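Enoyl-[acyl-carrier-protein] reductase [FMN] (Thermotoga maritima, PDB 5GVJ) probably catalyses the NADH-dependent reduction of enoyl-[acyl-carrier-protein], using FMN as cofactor, in fatty acid synthesis. Local coordinates at residues 49-52 with 53-57. The protein carries 1 engineered substitution. Numbering follows the deposited sequence.
Sequences KPDD and LRKAI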
loop_
_atom_site.group_PDB
_atom_site.type_symbol
_atom_site.label_atom_id
_atom_site.label_comp_id
_atom_site.label_asym_id
_atom_site.label_seq_id
_atom_site.Cartn_x
_atom_site.Cartn_y
_atom_site.Cartn_z
ATOM N N LYS A 49 -7.171 -10.852 -31.149
ATOM C CA LYS A 49 -8.050 -10.381 -32.205
ATOM C C LYS A 49 -9.456 -10.894 -31.941
ATOM O O LYS A 49 -9.634 -11.867 -31.200
ATOM C CB LYS A 49 -7.543 -10.858 -33.567
ATOM C CG LYS A 49 -6.230 -10.204 -33.993
ATOM C CD LYS A 49 -5.699 -10.776 -35.300
ATOM C CE LYS A 49 -4.221 -11.131 -35.190
ATOM N NZ LYS A 49 -3.538 -10.385 -34.092
ATOM N N PRO A 50 -10.487 -10.246 -32.505
ATOM C CA PRO A 50 -11.864 -10.675 -32.212
ATOM C C PRO A 50 -12.084 -12.172 -32.336
ATOM O O PRO A 50 -12.741 -12.759 -31.466
ATOM C CB PRO A 50 -12.690 -9.884 -33.237
ATOM C CG PRO A 50 -11.919 -8.640 -33.431
ATOM C CD PRO A 50 -10.465 -9.048 -33.364
ATOM N N ASP A 51 -11.529 -12.815 -33.371
ATOM C CA ASP A 51 -11.705 -14.257 -33.515
ATOM C C ASP A 51 -11.130 -15.004 -32.321
ATOM O O ASP A 51 -11.753 -15.940 -31.812
ATOM C CB ASP A 51 -11.051 -14.747 -34.807
ATOM C CG ASP A 51 -11.987 -14.681 -35.995
ATOM O OD1 ASP A 51 -13.158 -15.095 -35.845
ATOM O OD2 ASP A 51 -11.553 -14.219 -37.076
ATOM N N ASP A 52 -9.938 -14.607 -31.870
ATOM C CA ASP A 52 -9.317 -15.226 -30.703
ATOM C C ASP A 52 -10.216 -15.123 -29.475
ATOM O O ASP A 52 -10.393 -16.101 -28.736
ATOM C CB ASP A 52 -7.970 -14.562 -30.423
ATOM C CG ASP A 52 -7.033 -14.622 -31.607
ATOM O OD1 ASP A 52 -7.003 -15.674 -32.279
ATOM O OD2 ASP A 52 -6.321 -13.623 -31.859
ATOM N N LEU A 53 -10.782 -13.932 -29.232
ATOM C CA LEU A 53 -11.655 -13.758 -28.075
ATOM C C LEU A 53 -12.904 -14.620 -28.182
ATOM O O LEU A 53 -13.330 -15.215 -27.188
ATOM C CB LEU A 53 -12.042 -12.288 -27.905
ATOM C CG LEU A 53 -12.991 -12.027 -26.729
ATOM C CD1 LEU A 53 -12.420 -12.584 -25.427
ATOM C CD2 LEU A 53 -13.258 -10.541 -26.582
ATOM N N ARG A 54 -13.518 -14.688 -29.373
ATOM C CA ARG A 54 -14.688 -15.544 -29.552
ATOM C C ARG A 54 -14.383 -16.981 -29.151
ATOM O O ARG A 54 -15.140 -17.601 -28.393
ATOM C CB ARG A 54 -15.174 -15.506 -31.003
ATOM C CG ARG A 54 -15.981 -14.292 -31.371
ATOM C CD ARG A 54 -16.626 -14.434 -32.756
ATOM N NE ARG A 54 -16.997 -13.114 -33.250
ATOM C CZ ARG A 54 -16.227 -12.366 -34.034
ATOM N NH1 ARG A 54 -15.051 -12.825 -34.440
ATOM N NH2 ARG A 54 -16.637 -11.161 -34.415
ATOM N N LYS A 55 -13.284 -17.536 -29.678
ATOM C CA LYS A 55 -12.897 -18.902 -29.324
ATOM C C LYS A 55 -12.652 -19.025 -27.831
ATOM O O LYS A 55 -13.114 -19.981 -27.191
ATOM C CB LYS A 55 -11.632 -19.333 -30.075
ATOM C CG LYS A 55 -11.509 -18.858 -31.508
ATOM C CD LYS A 55 -12.086 -19.809 -32.520
ATOM C CE LYS A 55 -11.225 -19.800 -33.778
ATOM N NZ LYS A 55 -11.800 -18.904 -34.829
ATOM N N ALA A 56 -11.923 -18.054 -27.260
ATOM C CA ALA A 56 -11.618 -18.090 -25.840
ATOM C C ALA A 56 -12.891 -18.160 -25.016
ATOM O O ALA A 56 -12.998 -18.969 -24.086
ATOM C CB ALA A 56 -10.788 -16.863 -25.459
ATOM N N ILE A 57 -13.886 -17.342 -25.372
ATOM C CA ILE A 57 -15.140 -17.349 -24.628
ATOM C C ILE A 57 -15.811 -18.706 -24.754
ATOM O O ILE A 57 -16.318 -19.259 -23.771
ATOM C CB ILE A 57 -16.057 -16.213 -25.115
ATOM C CG1 ILE A 57 -15.435 -14.851 -24.780
ATOM C CG2 ILE A 57 -17.437 -16.354 -24.487
ATOM C CD1 ILE A 57 -16.143 -13.682 -25.445
#
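The guanidinium of R54 meets the carboxylate of D51 at its edge, with D51 CG in the guanidinium plane. The planes are turned 62° apart, and the salt bridge runs through one pair, D51 OD1 to R54 NH1 at 3.3 Å. R54 CG stands anti to its carbonyl carbon, and the chain then runs extended to NE. This carries the charged end back over the first turn, where NH1 also lies 4.0 Å from P50 CB. K55 lies alongside D51 and points the same way, but its NZ stays 4.2 Å from D51 OD1, beyond a salt bridge.

The backbone begins helix 50-63 with regular i to i+4 bonds. L53 N donates to K49 O at 3.1 Å, and A56 N donates to D52 O at 2.9 Å. K49 is the N-cap residue. D52 CG stands beside its own backbone N (chi1 -57°), which turns the carboxylate back to K49 N. That N-H meets OD2 at 3.0 Å on the anti side, 23° out of the carboxylate plane. This is one half of a capping box; a lysine side chain cannot accept the return bond.

The helix links strands 41-44 and 68-73 in a beta-alpha-beta unit of the TIM-barrel fold. L53 packs inward on I43, V70, L82 and V85. Both acidic groups probably interact favourably with the helix dipole. D51 is exposed and its bridge rests on one atom pair, so the contribution is probably modest.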